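PDB 6BAR: Rod shape determining protein RodA from Thermus thermophilus, which probably polymerises lipid-linked disaccharide-pentapeptide units into peptidoglycan glycan strands during cell wall elongation, as a membrane-embedded glycosyltransferase of the SEDS family. Local coordinates for residues A[111-123]-A[294-306]. Numbering follows the deposited sequence.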
loop_
_atom_site.group_PDB
_atom_site.type_symbol
_atom_site.label_atom_id
_atom_site.label_comp_id
_atom_site.label_asym_id
_atom_site.label_seq_id
_atom_site.Cartn_x
_atom_site.Cartn_y
_atom_site.Cartn_z
ATOM N N LYS A 111 -5.170 -2.951 5.544
ATOM C CA LYS A 111 -4.943 -1.591 5.060
ATOM C C LYS A 111 -6.151 -1.081 4.283
ATOM O O LYS A 111 -6.686 -0.001 4.576
ATOM C CB LYS A 111 -3.678 -1.526 4.196
ATOM C CG LYS A 111 -2.389 -1.894 4.933
ATOM C CD LYS A 111 -1.145 -1.335 4.248
ATOM C CE LYS A 111 -0.928 -1.930 2.875
ATOM N NZ LYS A 111 -0.578 -3.370 2.942
ATOM N N LEU A 112 -6.621 -1.864 3.305
ATOM C CA LEU A 112 -7.749 -1.402 2.493
ATOM C C LEU A 112 -9.027 -1.279 3.324
ATOM O O LEU A 112 -9.750 -0.278 3.217
ATOM C CB LEU A 112 -7.956 -2.327 1.289
ATOM C CG LEU A 112 -6.742 -2.404 0.348
ATOM C CD1 LEU A 112 -6.978 -3.300 -0.870
ATOM C CD2 LEU A 112 -6.289 -1.009 -0.086
ATOM N N GLY A 113 -9.314 -2.273 4.169
ATOM C CA GLY A 113 -10.505 -2.212 4.998
ATOM C C GLY A 113 -10.508 -1.036 5.953
ATOM O O GLY A 113 -11.533 -0.376 6.124
ATOM N N LEU A 114 -9.368 -0.749 6.583
ATOM C CA LEU A 114 -9.308 0.384 7.499
ATOM C C LEU A 114 -9.429 1.704 6.752
ATOM O O LEU A 114 -10.098 2.624 7.233
ATOM C CB LEU A 114 -8.018 0.362 8.320
ATOM C CG LEU A 114 -7.939 1.469 9.384
ATOM C CD1 LEU A 114 -9.141 1.410 10.312
ATOM C CD2 LEU A 114 -6.652 1.374 10.184
ATOM N N LEU A 115 -8.796 1.820 5.579
ATOM C CA LEU A 115 -8.948 3.042 4.792
ATOM C C LEU A 115 -10.412 3.287 4.445
ATOM O O LEU A 115 -10.933 4.389 4.651
ATOM C CB LEU A 115 -8.084 2.974 3.530
ATOM C CG LEU A 115 -6.582 3.222 3.724
ATOM C CD1 LEU A 115 -5.826 3.085 2.412
ATOM C CD2 LEU A 115 -6.339 4.593 4.336
ATOM N N LEU A 116 -11.106 2.251 3.961
ATOM C CA LEU A 116 -12.523 2.394 3.623
ATOM C C LEU A 116 -13.366 2.716 4.853
ATOM O O LEU A 116 -14.208 3.624 4.820
ATOM C CB LEU A 116 -13.038 1.125 2.947
ATOM C CG LEU A 116 -12.597 0.969 1.492
ATOM C CD1 LEU A 116 -13.052 -0.360 0.901
ATOM C CD2 LEU A 116 -13.129 2.133 0.678
ATOM N N ALA A 117 -13.163 1.977 5.946
ATOM C CA ALA A 117 -13.971 2.172 7.146
ATOM C C ALA A 117 -13.790 3.573 7.714
ATOM O O ALA A 117 -14.766 4.236 8.081
ATOM C CB ALA A 117 -13.622 1.114 8.193
ATOM N N LEU A 118 -12.545 4.049 7.790
ATOM C CA LEU A 118 -12.303 5.377 8.340
ATOM C C LEU A 118 -12.821 6.463 7.407
ATOM O O LEU A 118 -13.396 7.458 7.867
ATOM C CB LEU A 118 -10.813 5.561 8.625
ATOM C CG LEU A 118 -10.476 6.560 9.738
ATOM C CD1 LEU A 118 -11.184 6.188 11.038
ATOM C CD2 LEU A 118 -8.976 6.652 9.954
ATOM N N ALA A 119 -12.652 6.284 6.092
ATOM C CA ALA A 119 -13.182 7.263 5.150
ATOM C C ALA A 119 -14.695 7.384 5.269
ATOM O O ALA A 119 -15.230 8.498 5.309
ATOM C CB ALA A 119 -12.785 6.896 3.720
ATOM N N LYS A 120 -15.404 6.250 5.341
ATOM C CA LYS A 120 -16.863 6.302 5.429
ATOM C C LYS A 120 -17.319 6.856 6.774
ATOM O O LYS A 120 -18.207 7.713 6.827
ATOM C CB LYS A 120 -17.470 4.918 5.184
ATOM C CG LYS A 120 -19.002 4.900 5.213
ATOM C CD LYS A 120 -19.572 3.481 5.108
ATOM C CE LYS A 120 -21.108 3.477 5.109
ATOM N NZ LYS A 120 -21.693 2.105 4.990
ATOM N N ALA A 121 -16.727 6.395 7.876
ATOM C CA ALA A 121 -17.154 6.900 9.173
ATOM C C ALA A 121 -16.723 8.340 9.424
ATOM O O ALA A 121 -17.188 8.935 10.401
ATOM C CB ALA A 121 -16.626 6.004 10.300
ATOM N N LEU A 122 -15.864 8.926 8.588
ATOM C CA LEU A 122 -15.406 10.288 8.850
ATOM C C LEU A 122 -15.867 11.291 7.794
ATOM O O LEU A 122 -15.166 12.268 7.527
ATOM C CB LEU A 122 -13.881 10.329 8.994
ATOM C CG LEU A 122 -13.285 10.021 10.380
ATOM C CD1 LEU A 122 -11.776 10.235 10.396
ATOM C CD2 LEU A 122 -13.952 10.850 11.472
ATOM N N GLU A 123 -17.052 11.107 7.206
ATOM C CA GLU A 123 -17.571 12.088 6.255
ATOM C C GLU A 123 -18.770 12.873 6.776
ATOM O O GLU A 123 -19.268 13.752 6.063
ATOM C CB GLU A 123 -17.923 11.424 4.916
ATOM C CG GLU A 123 -19.199 10.607 4.896
ATOM C CD GLU A 123 -19.384 9.888 3.574
ATOM O OE1 GLU A 123 -19.714 8.679 3.586
ATOM O OE2 GLU A 123 -19.183 10.532 2.521
ATOM N N LEU A 294 -16.452 13.710 0.177
ATOM C CA LEU A 294 -15.345 13.837 1.119
ATOM C C LEU A 294 -14.722 12.484 1.440
ATOM O O LEU A 294 -13.498 12.380 1.601
ATOM C CB LEU A 294 -15.819 14.516 2.401
ATOM C CG LEU A 294 -14.729 14.705 3.450
ATOM C CD1 LEU A 294 -13.544 15.432 2.841
ATOM C CD2 LEU A 294 -15.285 15.471 4.628
ATOM N N SER A 295 -15.556 11.447 1.552
ATOM C CA SER A 295 -15.048 10.108 1.816
ATOM C C SER A 295 -14.065 9.671 0.739
ATOM O O SER A 295 -13.044 9.043 1.043
ATOM C CB SER A 295 -16.209 9.120 1.929
ATOM O OG SER A 295 -17.121 9.280 0.858
ATOM N N ASP A 296 -14.336 10.013 -0.523
ATOM C CA ASP A 296 -13.397 9.657 -1.581
ATOM C C ASP A 296 -12.083 10.409 -1.430
ATOM O O ASP A 296 -11.007 9.819 -1.583
ATOM C CB ASP A 296 -14.004 9.921 -2.958
ATOM C CG ASP A 296 -15.110 8.950 -3.295
ATOM O OD1 ASP A 296 -15.728 8.418 -2.349
ATOM O OD2 ASP A 296 -15.349 8.707 -4.497
ATOM N N ARG A 297 -12.148 11.716 -1.174
ATOM C CA ARG A 297 -10.926 12.470 -0.914
ATOM C C ARG A 297 -10.099 11.786 0.164
ATOM O O ARG A 297 -8.898 11.542 -0.017
ATOM C CB ARG A 297 -11.266 13.906 -0.510
ATOM N N LEU A 298 -10.742 11.433 1.281
ATOM C CA LEU A 298 -10.035 10.783 2.379
ATOM C C LEU A 298 -9.435 9.450 1.951
ATOM O O LEU A 298 -8.282 9.154 2.275
ATOM C CB LEU A 298 -10.972 10.586 3.569
ATOM C CG LEU A 298 -11.491 11.856 4.236
ATOM C CD1 LEU A 298 -12.265 11.492 5.487
ATOM C CD2 LEU A 298 -10.347 12.810 4.552
ATOM N N PHE A 299 -10.201 8.632 1.230
ATOM C CA PHE A 299 -9.719 7.313 0.831
ATOM C C PHE A 299 -8.513 7.421 -0.100
ATOM O O PHE A 299 -7.478 6.772 0.123
ATOM C CB PHE A 299 -10.869 6.534 0.181
ATOM C CG PHE A 299 -10.467 5.216 -0.420
ATOM C CD1 PHE A 299 -10.063 4.153 0.380
ATOM C CD2 PHE A 299 -10.524 5.028 -1.790
ATOM C CE1 PHE A 299 -9.702 2.933 -0.185
ATOM C CE2 PHE A 299 -10.171 3.816 -2.361
ATOM C CZ PHE A 299 -9.758 2.767 -1.558
ATOM N N LEU A 300 -8.622 8.252 -1.142
ATOM C CA LEU A 300 -7.510 8.445 -2.070
ATOM C C LEU A 300 -6.268 8.963 -1.356
ATOM O O LEU A 300 -5.151 8.500 -1.626
ATOM C CB LEU A 300 -7.914 9.408 -3.190
ATOM C CG LEU A 300 -8.597 8.787 -4.413
ATOM C CD1 LEU A 300 -10.013 8.366 -4.102
ATOM C CD2 LEU A 300 -8.560 9.695 -5.635
ATOM N N SER A 301 -6.437 9.925 -0.439
ATOM C CA SER A 301 -5.270 10.492 0.230
ATOM C C SER A 301 -4.637 9.492 1.191
ATOM O O SER A 301 -3.406 9.433 1.300
ATOM C CB SER A 301 -5.645 11.783 0.958
ATOM O OG SER A 301 -6.677 11.569 1.905
ATOM N N GLY A 302 -5.453 8.697 1.890
ATOM C CA GLY A 302 -4.902 7.649 2.738
ATOM C C GLY A 302 -4.099 6.638 1.944
ATOM O O GLY A 302 -2.998 6.241 2.350
ATOM N N PHE A 303 -4.626 6.229 0.787
ATOM C CA PHE A 303 -3.902 5.288 -0.064
ATOM C C PHE A 303 -2.558 5.863 -0.506
ATOM O O PHE A 303 -1.512 5.203 -0.392
ATOM C CB PHE A 303 -4.759 4.918 -1.276
ATOM C CG PHE A 303 -4.274 3.706 -2.013
ATOM C CD1 PHE A 303 -4.720 2.444 -1.660
ATOM C CD2 PHE A 303 -3.374 3.826 -3.059
ATOM C CE1 PHE A 303 -4.274 1.323 -2.337
ATOM C CE2 PHE A 303 -2.928 2.708 -3.744
ATOM C CZ PHE A 303 -3.378 1.456 -3.383
ATOM N N ALA A 304 -2.572 7.100 -1.017
ATOM C CA ALA A 304 -1.331 7.733 -1.460
ATOM C C ALA A 304 -0.339 7.872 -0.314
ATOM O O ALA A 304 0.872 7.696 -0.507
ATOM C CB ALA A 304 -1.621 9.101 -2.078
ATOM N N GLY A 305 -0.833 8.193 0.884
ATOM C CA GLY A 305 0.048 8.273 2.036
ATOM C C GLY A 305 0.736 6.954 2.328
ATOM O O GLY A 305 1.955 6.898 2.483
ATOM N N MET A 306 -0.041 5.873 2.406
ATOM C CA MET A 306 0.554 4.569 2.676
ATOM C C MET A 306 1.602 4.206 1.626
ATOM O O MET A 306 2.688 3.699 1.954
ATOM C CB MET A 306 -0.544 3.510 2.741
ATOM C CG MET A 306 -1.434 3.641 3.963
ATOM S SD MET A 306 -2.631 2.302 4.112
ATOM C CE MET A 306 -3.141 2.518 5.813
#
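The hydroxyl of S295 donates to the carboxylate of E123, with OG and OE2 2.9 Å apart, and meets that oxygen from above the carboxylate plane, 51° out of it. With its CG lodged between the backbone N and the carbonyl carbon (chi1 75°) and an extended chain beyond, E123 brings its carboxylate alongside S295 in the first turn of helix 294-306, from the loop that follows helix 106-121. Close by, L122 lays its CB against CD1 of L298, while its carbonyl oxygen accepts a hydrogen bond from R170. The backbones draw nearest at A119 and S295, whose CA atoms lie 4.8 Å apart; here the methyl CB of A119 rests 3.4 Å from the carbonyl oxygen of S295 and also touches CB of F299. From this end the two helices run antiparallel, inclined at 149° and with axes 8.2 Å apart at closest, as a buried pair in the helical bundle of this SEDS membrane protein. L115 is a knob in a hole formed by F299, G302, F303 and M306. Its CD2 lies 3.7 Å from CA of G302, where the absence of a side chain lets the methyl reach the backbone, and its CD1 meets SD of M306 tip to tip. K111 passes the same sulfur with its CD before its amine turns off to a salt bridge with E108. Along one flank, CD2 of L116 makes a CH-pi contact over a face of the F299 ring, 3.9 Å from the centroid, whereas CD2 of L112 meets the F303 ring at its edge, in plane, beside a bound monoolein lipid.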